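Local coordinates for protein cellulase (Uncultured bacterium, PDB 6XSO) that is a broad-specificity GH5_4 endoglucanase that cleaves internal beta-1,4 linkages of cellulose and probably of xylan and related plant polysaccharides, at residues A[66-71]-A[77-82]; A[172-177]-A[267-272]; A[280-285]-A[329-334]. All blocks are in the same frame, centred on the assembly; numbering follows the deposited sequence. Where two conformers were deposited one is given.

Contact 1: A[66-71]-A[77-82]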
ATOM      1  N   GLU A  66     -11.205   8.539  16.688  0.55 23.77           N
ATOM      2  CA  GLU A  66     -10.599   8.044  17.915  0.55 25.29           C
ATOM      3  C   GLU A  66      -9.736   6.816  17.661  0.55 25.05           C
ATOM      4  O   GLU A  66      -8.732   6.610  18.355  0.55 25.35           O
ATOM      5  CB  GLU A  66     -11.706   7.747  18.919  0.55 25.90           C
ATOM      6  CG  GLU A  66     -12.376   8.986  19.497  0.55 24.23           C
ATOM      7  CD  GLU A  66     -13.269   9.779  18.537  0.55 31.29           C
ATOM      8  OE1 GLU A  66     -13.888   9.209  17.593  0.55 23.22           O
ATOM      9  OE2 GLU A  66     -13.360  11.004  18.766  0.55 40.04           O
ATOM     10  N   LEU A  67     -10.115   5.986  16.689  1.00 24.48           N
ATOM     11  CA  LEU A  67      -9.294   4.835  16.330  1.00 22.36           C
ATOM     12  C   LEU A  67      -7.838   5.232  16.109  1.00 23.69           C
ATOM     13  O   LEU A  67      -6.919   4.517  16.517  1.00 22.04           O
ATOM     14  CB  LEU A  67      -9.842   4.180  15.057  1.00 21.97           C
ATOM     15  CG  LEU A  67      -9.014   3.061  14.438  1.00 23.14           C
ATOM     16  CD1 LEU A  67      -8.904   1.852  15.356  1.00 23.80           C
ATOM     17  CD2 LEU A  67      -9.645   2.671  13.068  1.00 24.67           C
ATOM     18  N   PHE A  68      -7.601   6.357  15.440  1.00 22.20           N
ATOM     19  CA  PHE A  68      -6.231   6.733  15.107  1.00 22.18           C
ATOM     20  C   PHE A  68      -5.512   7.378  16.284  1.00 22.03           C
ATOM     21  O   PHE A  68      -4.287   7.244  16.384  1.00 23.19           O
ATOM     22  CB  PHE A  68      -6.222   7.568  13.833  1.00 21.88           C
ATOM     23  CG  PHE A  68      -6.798   6.825  12.650  1.00 23.03           C
ATOM     24  CD1 PHE A  68      -6.217   5.647  12.206  1.00 24.85           C
ATOM     25  CD2 PHE A  68      -7.961   7.258  12.049  1.00 24.74           C
ATOM     26  CE1 PHE A  68      -6.763   4.950  11.139  1.00 23.56           C
ATOM     27  CE2 PHE A  68      -8.508   6.559  10.983  1.00 23.50           C
ATOM     28  CZ  PHE A  68      -7.911   5.410  10.538  1.00 22.92           C
ATOM     29  N   LYS A  69      -6.238   8.065  17.169  1.00 21.61           N
ATOM     30  CA  LYS A  69      -5.654   8.477  18.445  1.00 19.73           C
ATOM     31  C   LYS A  69      -5.115   7.266  19.184  1.00 24.06           C
ATOM     32  O   LYS A  69      -3.990   7.287  19.701  1.00 22.16           O
ATOM     33  CB  LYS A  69      -6.705   9.202  19.276  1.00 23.12           C
ATOM     34  CG  LYS A  69      -6.240   9.678  20.673  1.00 24.73           C
ATOM     35  CD  LYS A  69      -7.377  10.418  21.410  1.00 26.80           C
ATOM     36  CE  LYS A  69      -6.955  10.924  22.797  1.00 28.52           C
ATOM     37  NZ  LYS A  69      -6.655   9.767  23.672  1.00 27.26           N
ATOM     38  N   MET A  70      -5.888   6.182  19.204  1.00 22.43           N
ATOM     39  CA  MET A  70      -5.456   4.960  19.877  1.00 23.36           C
ATOM     40  C   MET A  70      -4.219   4.368  19.208  1.00 21.92           C
ATOM     41  O   MET A  70      -3.264   3.969  19.887  1.00 22.60           O
ATOM     42  CB  MET A  70      -6.604   3.944  19.870  1.00 23.36           C
ATOM     43  CG  MET A  70      -6.299   2.683  20.663  1.00 23.63           C
ATOM     44  SD  MET A  70      -7.641   1.479  20.583  1.00 25.67           S
ATOM     45  CE  MET A  70      -7.446   0.837  18.929  1.00 23.46           C
ATOM     46  N   MET A  71      -4.223   4.285  17.874  1.00 22.85           N
ATOM     47  CA  MET A  71      -3.063   3.756  17.160  1.00 20.25           C
ATOM     48  C   MET A  71      -1.818   4.582  17.457  1.00 22.36           C
ATOM     49  O   MET A  71      -0.742   4.036  17.736  1.00 21.74           O
ATOM     50  CB  MET A  71      -3.350   3.744  15.653  1.00 21.88           C
ATOM     51  CG  MET A  71      -4.337   2.679  15.239  1.00 22.83           C
ATOM     52  SD  MET A  71      -3.571   1.043  15.270  1.00 24.34           S
ATOM     53  CE  MET A  71      -5.033   0.010  15.126  1.00 24.78           C
ATOM     54  N   GLY A  77       3.087   5.105  13.702  1.00 21.03           N
ATOM     55  CA  GLY A  77       3.512   6.367  13.130  1.00 21.11           C
ATOM     56  C   GLY A  77       2.925   6.679  11.772  1.00 23.26           C
ATOM     57  O   GLY A  77       3.183   7.756  11.224  1.00 20.54           O
ATOM     58  N   ALA A  78       2.124   5.764  11.235  1.00 19.04           N
ATOM     59  CA  ALA A  78       1.661   5.881   9.859  1.00 18.67           C
ATOM     60  C   ALA A  78       0.497   4.931   9.650  1.00 19.06           C
ATOM     61  O   ALA A  78       0.454   3.851  10.247  1.00 20.36           O
ATOM     62  CB  ALA A  78       2.802   5.544   8.881  1.00 21.57           C
ATOM     63  N   ILE A  79      -0.439   5.350   8.796  1.00 20.27           N
ATOM     64  CA  ILE A  79      -1.605   4.556   8.438  1.00 18.90           C
ATOM     65  C   ILE A  79      -1.686   4.507   6.914  1.00 18.40           C
ATOM     66  O   ILE A  79      -1.652   5.555   6.259  1.00 20.73           O
ATOM     67  CB  ILE A  79      -2.900   5.152   9.019  1.00 18.63           C
ATOM     68  CG1 ILE A  79      -2.824   5.403  10.536  1.00 20.82           C
ATOM     69  CG2 ILE A  79      -4.098   4.248   8.681  1.00 21.16           C
ATOM     70  CD1 ILE A  79      -2.744   4.156  11.408  1.00 20.00           C
ATOM     71  N   ARG A  80      -1.783   3.298   6.355  1.00 18.31           N
ATOM     72  CA  ARG A  80      -2.165   3.128   4.960  1.00 17.89           C
ATOM     73  C   ARG A  80      -3.685   3.001   4.907  1.00 18.53           C
ATOM     74  O   ARG A  80      -4.271   2.185   5.631  1.00 19.69           O
ATOM     75  CB  ARG A  80      -1.499   1.897   4.335  1.00 18.27           C
ATOM     76  CG  ARG A  80      -1.894   1.620   2.854  1.00 18.29           C
ATOM     77  CD  ARG A  80      -0.888   0.732   2.255  1.00 19.19           C
ATOM     78  NE  ARG A  80      -1.039   0.268   0.879  1.00 17.09           N
ATOM     79  CZ  ARG A  80      -1.510  -0.922   0.512  1.00 18.93           C
ATOM     80  NH1 ARG A  80      -2.088  -1.735   1.390  1.00 18.83           N
ATOM     81  NH2 ARG A  80      -1.455  -1.274  -0.764  1.00 18.43           N
ATOM     82  N   VAL A  81      -4.306   3.800   4.042  1.00 19.36           N
ATOM     83  CA  VAL A  81      -5.758   3.863   3.872  1.00 20.45           C
ATOM     84  C   VAL A  81      -6.022   3.386   2.446  1.00 19.49           C
ATOM     85  O   VAL A  81      -6.079   4.204   1.514  1.00 20.47           O
ATOM     86  CB  VAL A  81      -6.290   5.281   4.133  1.00 20.03           C
ATOM     87  CG1 VAL A  81      -7.794   5.352   3.866  1.00 21.63           C
ATOM     88  CG2 VAL A  81      -6.008   5.688   5.591  1.00 21.68           C
ATOM     89  N   PRO A  82      -6.160   2.083   2.223  1.00 19.23           N
ATOM     90  CA  PRO A  82      -6.487   1.608   0.874  1.00 18.77           C
ATOM     91  C   PRO A  82      -7.860   2.092   0.442  1.00 18.83           C
ATOM     92  O   PRO A  82      -8.816   2.097   1.219  1.00 20.29           O
ATOM     93  CB  PRO A  82      -6.480   0.083   1.007  1.00 22.61           C
ATOM     94  CG  PRO A  82      -6.007  -0.224   2.351  1.00 26.20           C
ATOM     95  CD  PRO A  82      -6.068   0.991   3.201  1.00 19.61           C
TER
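Phe68 and Met71, two residues on the inward side of helix 66-73, meet the single side chain of Ile79 on strand 78-81, and no polar bond accompanies the contact. Gly77, at the start of the second segment, bonds through its backbone to Val31 and Tyr116. Ile79 then turns its side chain outward to the helix. With CG1 beside the backbone N (chi1 -53°), the branch CG2 is left anti to that N, and both arms lie against the CD1-CE1 side of the Phe68 ring: Ile79 CG2 is 3.7 Å from Phe68 CE1, while Ile79 CG1 is 3.8 Å from Phe68 CD1. The two side chains meet obliquely there. Beyond CG1, Ile79 CD1 reaches 3.9 Å from Phe68 CD1 and, more loosely, 4.3 Å from Met71 CB. Met71 offers little more than that CB, because its chain bends at both chi1 (-72°) and chi2 (-74°) and leads the sulfur away. Leu67 CD2 sits 4.0 Å above one face of the Phe68 ring, toward its rim. This is the helix-to-strand half of a beta-alpha-beta crossover in a TIM barrel: strands 31-34 and 78-81 are parallel neighbours, and helix 66-73 packs outside them. Trp33 of the first strand and Val110 of helix 97-111 also touch Ile79. Next along, Arg80 points the other way, into the barrel, where its guanidinium forms salt bridges with Glu171 and Glu308.

Contact 2: A[172-177]-A[267-272]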
ATOM      1  N   SER A 172       0.521   4.440  -6.297  1.00 20.40           N
ATOM      2  CA  SER A 172       0.025   4.368  -7.670  1.00 20.38           C
ATOM      3  C   SER A 172      -1.101   3.358  -7.873  1.00 20.02           C
ATOM      4  O   SER A 172      -2.071   3.643  -8.587  1.00 20.09           O
ATOM      5  CB  SER A 172       1.213   4.031  -8.579  1.00 20.43           C
ATOM      6  OG  SER A 172       1.846   2.804  -8.194  1.00 21.29           O
ATOM      7  N   TYR A 173      -0.947   2.143  -7.363  1.00 18.86           N
ATOM      8  CA  TYR A 173      -1.843   1.001  -7.618  1.00 20.28           C
ATOM      9  C   TYR A 173      -1.387  -0.078  -6.633  1.00 18.77           C
ATOM     10  O   TYR A 173      -0.225  -0.090  -6.207  1.00 20.04           O
ATOM     11  CB  TYR A 173      -1.833   0.484  -9.108  1.00 18.65           C
ATOM     12  CG  TYR A 173      -0.423   0.364  -9.620  1.00 19.51           C
ATOM     13  CD1 TYR A 173       0.398  -0.657  -9.163  1.00 18.59           C
ATOM     14  CD2 TYR A 173       0.120   1.311 -10.486  1.00 18.89           C
ATOM     15  CE1 TYR A 173       1.707  -0.730  -9.531  1.00 17.61           C
ATOM     16  CE2 TYR A 173       1.442   1.252 -10.850  1.00 19.17           C
ATOM     17  CZ  TYR A 173       2.227   0.245 -10.349  1.00 18.89           C
ATOM     18  OH  TYR A 173       3.547   0.215 -10.695  1.00 20.55           O
ATOM     19  N   ASN A 174      -2.294  -0.993  -6.298  1.00 18.99           N
ATOM     20  CA  ASN A 174      -2.035  -1.964  -5.234  1.00 19.00           C
ATOM     21  C   ASN A 174      -1.313  -3.229  -5.696  1.00 18.30           C
ATOM     22  O   ASN A 174      -0.092  -3.333  -5.539  1.00 18.65           O
ATOM     23  CB  ASN A 174      -3.365  -2.295  -4.527  1.00 17.39           C
ATOM     24  CG  ASN A 174      -3.202  -3.323  -3.462  1.00 18.64           C
ATOM     25  OD1 ASN A 174      -2.262  -3.233  -2.651  1.00 19.21           O
ATOM     26  ND2 ASN A 174      -4.105  -4.317  -3.422  1.00 19.10           N
ATOM     27  N   GLU A 175      -2.048  -4.207  -6.236  1.00 18.54           N
ATOM     28  CA  GLU A 175      -1.510  -5.518  -6.610  1.00 19.35           C
ATOM     29  C   GLU A 175      -1.955  -5.787  -8.044  1.00 20.62           C
ATOM     30  O   GLU A 175      -2.936  -6.493  -8.293  1.00 19.62           O
ATOM     31  CB  GLU A 175      -1.961  -6.625  -5.624  1.00 19.12           C
ATOM     32  CG  GLU A 175      -1.252  -6.523  -4.276  1.00 18.44           C
ATOM     33  CD  GLU A 175      -1.666  -7.562  -3.275  1.00 20.89           C
ATOM     34  OE1 GLU A 175      -2.652  -8.286  -3.482  1.00 20.24           O
ATOM     35  OE2 GLU A 175      -0.976  -7.674  -2.236  1.00 20.08           O
ATOM     36  N   MET A 176      -1.249  -5.185  -8.993  1.00 18.84           N
ATOM     37  CA  MET A 176      -1.629  -5.281 -10.395  1.00 19.79           C
ATOM     38  C   MET A 176      -1.081  -6.582 -10.975  1.00 19.62           C
ATOM     39  O   MET A 176       0.121  -6.861 -10.878  1.00 19.41           O
ATOM     40  CB  MET A 176      -1.064  -4.091 -11.179  1.00 18.14           C
ATOM     41  CG  MET A 176      -1.777  -3.892 -12.490  1.00 20.56           C
ATOM     42  SD  MET A 176      -0.998  -2.758 -13.642  1.00 21.04           S
ATOM     43  CE  MET A 176      -0.691  -1.309 -12.645  1.00 20.84           C
ATOM     44  N   LEU A 177      -1.958  -7.357 -11.605  1.00 20.43           N
ATOM     45  CA  LEU A 177      -1.634  -8.667 -12.156  1.00 18.78           C
ATOM     46  C   LEU A 177      -1.858  -8.669 -13.661  1.00 20.91           C
ATOM     47  O   LEU A 177      -2.559  -7.812 -14.207  1.00 21.41           O
ATOM     48  CB  LEU A 177      -2.518  -9.755 -11.530  1.00 20.15           C
ATOM     49  CG  LEU A 177      -2.665  -9.749 -10.009  1.00 19.16           C
ATOM     50  CD1 LEU A 177      -3.542 -10.899  -9.533  1.00 23.12           C
ATOM     51  CD2 LEU A 177      -1.306  -9.794  -9.323  1.00 20.43           C
ATOM     52  N   GLN A 267       7.106   0.144  -3.369  1.00 18.48           N
ATOM     53  CA  GLN A 267       6.376  -0.663  -2.401  1.00 17.21           C
ATOM     54  C   GLN A 267       6.188  -2.098  -2.870  1.00 18.88           C
ATOM     55  O   GLN A 267       5.879  -2.363  -4.038  1.00 19.40           O
ATOM     56  CB  GLN A 267       4.998  -0.031  -2.071  1.00 18.75           C
ATOM     57  CG  GLN A 267       4.061  -0.968  -1.293  1.00 19.43           C
ATOM     58  CD  GLN A 267       2.736  -0.357  -0.857  1.00 18.91           C
ATOM     59  OE1 GLN A 267       1.861  -1.069  -0.378  1.00 19.13           O
ATOM     60  NE2 GLN A 267       2.599   0.953  -0.994  1.00 20.16           N
ATOM     61  N   VAL A 268       6.368  -3.012  -1.913  1.00 17.04           N
ATOM     62  CA  VAL A 268       6.068  -4.423  -2.044  1.00 17.85           C
ATOM     63  C   VAL A 268       5.247  -4.840  -0.827  1.00 16.31           C
ATOM     64  O   VAL A 268       5.148  -4.110   0.162  1.00 18.47           O
ATOM     65  CB  VAL A 268       7.344  -5.269  -2.117  1.00 19.47           C
ATOM     66  CG1 VAL A 268       8.245  -4.786  -3.256  1.00 18.35           C
ATOM     67  CG2 VAL A 268       8.107  -5.229  -0.782  1.00 20.18           C
ATOM     68  N   HIS A 269       4.651  -6.030  -0.923  1.00 18.04           N
ATOM     69  CA  HIS A 269       3.944  -6.652   0.197  1.00 19.08           C
ATOM     70  C   HIS A 269       4.656  -7.946   0.561  1.00 16.93           C
ATOM     71  O   HIS A 269       5.392  -8.517  -0.248  1.00 19.11           O
ATOM     72  CB  HIS A 269       2.491  -6.933  -0.179  1.00 18.73           C
ATOM     73  CG  HIS A 269       1.723  -5.691  -0.512  1.00 17.66           C
ATOM     74  ND1 HIS A 269       0.509  -5.710  -1.166  1.00 18.16           N
ATOM     75  CD2 HIS A 269       2.011  -4.390  -0.290  1.00 18.09           C
ATOM     76  CE1 HIS A 269       0.079  -4.469  -1.327  1.00 17.81           C
ATOM     77  NE2 HIS A 269       0.986  -3.649  -0.831  1.00 18.13           N
ATOM     78  N   ALA A 270       4.476  -8.393   1.809  1.00 16.93           N
ATOM     79  CA  ALA A 270       5.149  -9.614   2.250  1.00 18.18           C
ATOM     80  C   ALA A 270       4.299 -10.351   3.272  1.00 18.08           C
ATOM     81  O   ALA A 270       3.991  -9.808   4.342  1.00 18.51           O
ATOM     82  CB  ALA A 270       6.503  -9.284   2.881  1.00 18.41           C
ATOM     83  N   TYR A 271       3.992 -11.613   2.968  1.00 19.56           N
ATOM     84  CA  TYR A 271       3.274 -12.496   3.885  1.00 20.09           C
ATOM     85  C   TYR A 271       4.047 -13.805   3.987  1.00 20.74           C
ATOM     86  O   TYR A 271       3.631 -14.838   3.452  1.00 22.24           O
ATOM     87  CB  TYR A 271       1.853 -12.723   3.390  1.00 20.28           C
ATOM     88  CG  TYR A 271       0.981 -11.483   3.429  1.00 18.73           C
ATOM     89  CD1 TYR A 271       0.165 -11.227   4.509  1.00 18.72           C
ATOM     90  CD2 TYR A 271       0.936 -10.595   2.363  1.00 21.73           C
ATOM     91  CE1 TYR A 271      -0.669 -10.116   4.534  1.00 19.99           C
ATOM     92  CE2 TYR A 271       0.119  -9.488   2.380  1.00 19.85           C
ATOM     93  CZ  TYR A 271      -0.697  -9.254   3.456  1.00 19.09           C
ATOM     94  OH  TYR A 271      -1.555  -8.178   3.495  1.00 20.48           O
ATOM     95  N   PRO A 272       5.189 -13.786   4.665  1.00 22.01           N
ATOM     96  CA  PRO A 272       6.052 -14.972   4.685  1.00 22.73           C
ATOM     97  C   PRO A 272       5.398 -16.145   5.396  1.00 23.59           C
ATOM     98  O   PRO A 272       4.617 -15.979   6.332  1.00 21.98           O
ATOM     99  CB  PRO A 272       7.283 -14.505   5.472  1.00 25.07           C
ATOM    100  CG  PRO A 272       7.234 -13.025   5.466  1.00 22.16           C
ATOM    101  CD  PRO A 272       5.793 -12.625   5.331  1.00 21.20           C
TER
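A buried, polar contact centred on a histidine-carboxylate hydrogen bond joins His269 to Glu175, and it lies at the C-terminal mouth of the barrel, where the loop after strand 168-171 meets the end of strand 264-270. The bond from His269 ND1 to Glu175 OE2 is short, 2.7 Å, and nearly straight (166°). It uses the anti side of the carboxylate, with the donor tilted 20° out of the carboxylate plane, and OE2 stays close to the imidazole plane although the carboxylate and imidazole planes are turned 49° apart. The first torsion of Glu175 sets its CG beside the backbone N and 3.7 Å from His269 ND1, and the extended chain beyond carries OE2 on to its donor. The other ring nitrogen is held from within the strand: His269 NE2 donates to Gln267 OE1 over 2.8 Å, a more bent bond whose acceptor is again in the ring plane. With both nitrogens engaged as donors, the rotation of the imidazole is fixed. At the ring edge between them, His269 CE1 lies 3.0 Å from Asn174 OD1, an oxygen in the ring plane whose main partner is Arg80. A leucine in place of His269 would probably leave both Glu175 OE2 and Gln267 OE1 without their N-H donors and set the Glu175 carboxylate free to turn. Glu308, on strand 304-309, touches both Glu175 and His269, and accepts a hydrogen bond from Tyr271 OH. An Asn-Glu pair just after the fourth barrel strand, facing a glutamate on the seventh, is consistent with the acid/base and nucleophile arrangement of family 5 glycoside hydrolases.

Contact 3: A[280-285]-A[329-334]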
ATOM      1  N   SER A 280      15.178 -19.811  13.418  1.00 28.42           N
ATOM      2  CA  SER A 280      16.401 -19.554  12.668  1.00 25.11           C
ATOM      3  C   SER A 280      16.124 -19.496  11.164  1.00 27.72           C
ATOM      4  O   SER A 280      16.608 -18.602  10.461  1.00 28.17           O
ATOM      5  CB  SER A 280      17.446 -20.618  12.984  1.00 30.09           C
ATOM      6  OG  SER A 280      18.555 -20.470  12.117  1.00 42.34           O
ATOM      7  N   ALA A 281      15.348 -20.449  10.651  1.00 25.67           N
ATOM      8  CA  ALA A 281      15.038 -20.448   9.228  1.00 27.98           C
ATOM      9  C   ALA A 281      14.225 -19.216   8.845  1.00 26.55           C
ATOM     10  O   ALA A 281      14.413 -18.652   7.752  1.00 25.71           O
ATOM     11  CB  ALA A 281      14.307 -21.741   8.862  1.00 27.69           C
ATOM     12  N   ILE A 282      13.292 -18.807   9.715  1.00 24.44           N
ATOM     13  CA  ILE A 282      12.461 -17.626   9.463  1.00 21.98           C
ATOM     14  C   ILE A 282      13.321 -16.374   9.355  1.00 22.13           C
ATOM     15  O   ILE A 282      13.133 -15.550   8.451  1.00 21.45           O
ATOM     16  CB  ILE A 282      11.387 -17.478  10.561  1.00 22.80           C
ATOM     17  CG1 ILE A 282      10.358 -18.602  10.440  1.00 25.09           C
ATOM     18  CG2 ILE A 282      10.693 -16.111  10.478  1.00 22.39           C
ATOM     19  CD1 ILE A 282       9.560 -18.880  11.715  1.00 26.71           C
ATOM     20  N   ARG A 283      14.265 -16.206  10.290  1.00 24.46           N
ATOM     21  CA  ARG A 283      15.161 -15.052  10.237  1.00 22.61           C
ATOM     22  C   ARG A 283      15.954 -15.033   8.940  1.00 23.49           C
ATOM     23  O   ARG A 283      16.141 -13.973   8.331  1.00 24.41           O
ATOM     24  CB  ARG A 283      16.101 -15.050  11.443  1.00 24.59           C
ATOM     25  CG  ARG A 283      15.374 -14.761  12.733  1.00 28.70           C
ATOM     26  CD  ARG A 283      16.342 -14.634  13.894  1.00 33.43           C
ATOM     27  NE  ARG A 283      15.636 -14.487  15.158  1.00 37.89           N
ATOM     28  CZ  ARG A 283      15.766 -15.301  16.207  1.00 37.11           C
ATOM     29  NH1 ARG A 283      16.592 -16.344  16.182  1.00 35.54           N
ATOM     30  NH2 ARG A 283      15.056 -15.042  17.296  1.00 36.02           N
ATOM     31  N   THR A 284      16.431 -16.199   8.500  1.00 26.44           N
ATOM     32  CA  THR A 284      17.136 -16.276   7.225  1.00 26.14           C
ATOM     33  C   THR A 284      16.235 -15.910   6.047  1.00 25.93           C
ATOM     34  O   THR A 284      16.668 -15.218   5.116  1.00 24.52           O
ATOM     35  CB  THR A 284      17.703 -17.688   7.062  1.00 25.80           C
ATOM     36  OG1 THR A 284      18.617 -17.938   8.133  1.00 30.07           O
ATOM     37  CG2 THR A 284      18.407 -17.820   5.732  1.00 31.45           C
ATOM     38  N   ASP A 285      14.984 -16.372   6.059  1.00 25.31           N
ATOM     39  CA  ASP A 285      14.051 -16.000   5.007  1.00 23.57           C
ATOM     40  C   ASP A 285      13.829 -14.492   4.991  1.00 20.14           C
ATOM     41  O   ASP A 285      13.752 -13.867   3.927  1.00 22.23           O
ATOM     42  CB  ASP A 285      12.698 -16.667   5.235  1.00 23.25           C
ATOM     43  CG  ASP A 285      12.685 -18.134   4.906  1.00 33.90           C
ATOM     44  OD1 ASP A 285      13.579 -18.631   4.172  1.00 35.47           O
ATOM     45  OD2 ASP A 285      11.743 -18.800   5.392  1.00 32.76           O
ATOM     46  N   PHE A 329       5.252 -13.916  17.110  1.00 20.86           N
ATOM     47  CA  PHE A 329       5.829 -12.752  17.772  1.00 20.87           C
ATOM     48  C   PHE A 329       7.346 -12.689  17.585  1.00 22.38           C
ATOM     49  O   PHE A 329       7.905 -11.594  17.464  1.00 22.75           O
ATOM     50  CB  PHE A 329       5.451 -12.758  19.258  1.00 22.35           C
ATOM     51  CG  PHE A 329       3.996 -12.400  19.548  1.00 22.21           C
ATOM     52  CD1 PHE A 329       3.077 -12.126  18.549  1.00 23.68           C
ATOM     53  CD2 PHE A 329       3.562 -12.328  20.851  1.00 25.89           C
ATOM     54  CE1 PHE A 329       1.752 -11.789  18.867  1.00 24.51           C
ATOM     55  CE2 PHE A 329       2.253 -11.988  21.159  1.00 26.22           C
ATOM     56  CZ  PHE A 329       1.360 -11.730  20.189  1.00 25.48           C
ATOM     57  N   GLN A 330       8.028 -13.839  17.581  0.53 22.42           N
ATOM     58  CA  GLN A 330       9.463 -13.835  17.302  0.53 20.96           C
ATOM     59  C   GLN A 330       9.728 -13.405  15.867  0.53 23.24           C
ATOM     60  O   GLN A 330      10.718 -12.716  15.588  0.53 21.81           O
ATOM     61  CB  GLN A 330      10.050 -15.220  17.564  0.53 23.03           C
ATOM     62  CG  GLN A 330       9.843 -15.701  18.982  0.53 24.38           C
ATOM     63  CD  GLN A 330      10.120 -17.185  19.133  0.53 23.73           C
ATOM     64  OE1 GLN A 330      11.172 -17.679  18.715  0.53 28.06           O
ATOM     65  NE2 GLN A 330       9.172 -17.910  19.719  0.53 30.66           N
ATOM     66  N   PHE A 331       8.845 -13.804  14.949  1.00 21.60           N
ATOM     67  CA  PHE A 331       8.937 -13.356  13.566  1.00 20.82           C
ATOM     68  C   PHE A 331       8.758 -11.845  13.483  1.00 18.63           C
ATOM     69  O   PHE A 331       9.534 -11.150  12.809  1.00 20.44           O
ATOM     70  CB  PHE A 331       7.885 -14.101  12.714  1.00 19.55           C
ATOM     71  CG  PHE A 331       7.519 -13.393  11.434  1.00 20.37           C
ATOM     72  CD1 PHE A 331       8.411 -13.355  10.382  1.00 20.23           C
ATOM     73  CD2 PHE A 331       6.295 -12.768  11.295  1.00 21.81           C
ATOM     74  CE1 PHE A 331       8.096 -12.703   9.207  1.00 18.75           C
ATOM     75  CE2 PHE A 331       5.974 -12.100  10.131  1.00 21.98           C
ATOM     76  CZ  PHE A 331       6.870 -12.079   9.083  1.00 18.95           C
ATOM     77  N   VAL A 332       7.726 -11.319  14.169  1.00 20.30           N
ATOM     78  CA  VAL A 332       7.466  -9.876  14.208  1.00 19.54           C
ATOM     79  C   VAL A 332       8.705  -9.125  14.677  1.00 21.36           C
ATOM     80  O   VAL A 332       9.129  -8.133  14.066  1.00 20.66           O
ATOM     81  CB  VAL A 332       6.260  -9.586  15.126  1.00 19.67           C
ATOM     82  CG1 VAL A 332       6.223  -8.129  15.571  1.00 19.64           C
ATOM     83  CG2 VAL A 332       4.960 -10.026  14.457  1.00 18.56           C
ATOM     84  N   ASP A 333       9.260  -9.541  15.813  1.00 20.48           N
ATOM     85  CA  ASP A 333      10.410  -8.838  16.366  1.00 21.99           C
ATOM     86  C   ASP A 333      11.501  -8.685  15.314  1.00 20.50           C
ATOM     87  O   ASP A 333      12.075  -7.605  15.136  1.00 21.44           O
ATOM     88  CB  ASP A 333      10.998  -9.636  17.535  1.00 22.27           C
ATOM     89  CG  ASP A 333      10.149  -9.600  18.791  1.00 23.86           C
ATOM     90  OD1 ASP A 333       9.163  -8.860  18.861  1.00 22.01           O
ATOM     91  OD2 ASP A 333      10.493 -10.346  19.740  1.00 26.34           O
ATOM     92  N   ASP A 334      11.829  -9.789  14.638  1.00 20.26           N
ATOM     93  CA  ASP A 334      12.956  -9.790  13.706  1.00 21.08           C
ATOM     94  C   ASP A 334      12.615  -9.072  12.402  1.00 22.47           C
ATOM     95  O   ASP A 334      13.476  -8.400  11.817  1.00 20.92           O
ATOM     96  CB  ASP A 334      13.399 -11.229  13.446  1.00 20.90           C
ATOM     97  CG  ASP A 334      14.511 -11.314  12.413  1.00 20.96           C
ATOM     98  OD1 ASP A 334      15.676 -11.020  12.785  1.00 24.47           O
ATOM     99  OD2 ASP A 334      14.193 -11.677  11.252  1.00 21.70           O
TER
HETATM  100  O   HOH W   1      13.078 -12.872  16.920  1.00 26.79           O
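Arg283 crosses the Asp334 side chain obliquely, and its aliphatic carbons do the touching. Arg283 CB lies 3.9 Å from Asp334 OD2. The next carbon, Arg283 CG, comes closest, 3.6 Å from Asp334 CG, and Arg283 CD passes 3.8 Å from Asp334 OD1. The chain is extended from CG to NE, which carries the charged end past the acid: Arg283 NE stays 4.2 Å from Asp334 OD1, beyond a salt bridge, with the guanidinium and carboxylate planes 70° apart. At the tip, Arg283 NH2 donates to a water oxygen 3.0 Å away in the guanidinium plane, and that water donates in turn to Gln330 O at 2.7 Å, so the arginine reaches the opposing helix backbone through solvent. Asp334 OD2 is taken up by Gln338, whose NE2 also bonds Arg283 O. Deeper in, Ile282 CG2 meets the edge of the Phe331 ring at Phe331 CD1, 3.6 Å away, the two side chains crossing at about a right angle. Helices 279-298 and 325-341 are thus neighbours in the outer layer of the barrel, following strands 264-270 and 304-309, while helix 366-377 receives Phe329 and Val332 from helix 325-341.

Overall arrangement
All three contacts belong to one eight-stranded TIM barrel and follow one another along the chain. Contact 1 joins the second strand to its outer helix, contact 2 lies at the mouth, its centre about 7 Å from that of the chain, and contact 3 pairs two outer helices, about 22 Å out. The centres of contacts 1 and 2 are about 20 Å apart, yet Arg80 probably hydrogen-bonds Asn174 and packs against Gln267 and His269. Contacts 2 and 3, about 21 Å apart between centres, meet where Pro272 touches Phe331; contacts 1 and 3 (centres about 26 Å, nearest atoms about 13 Å) do not touch. Strand 78-81 thus carries Ile79 outward and Arg80 toward the probable active site, and strand 264-270 leads on to helix 279-298.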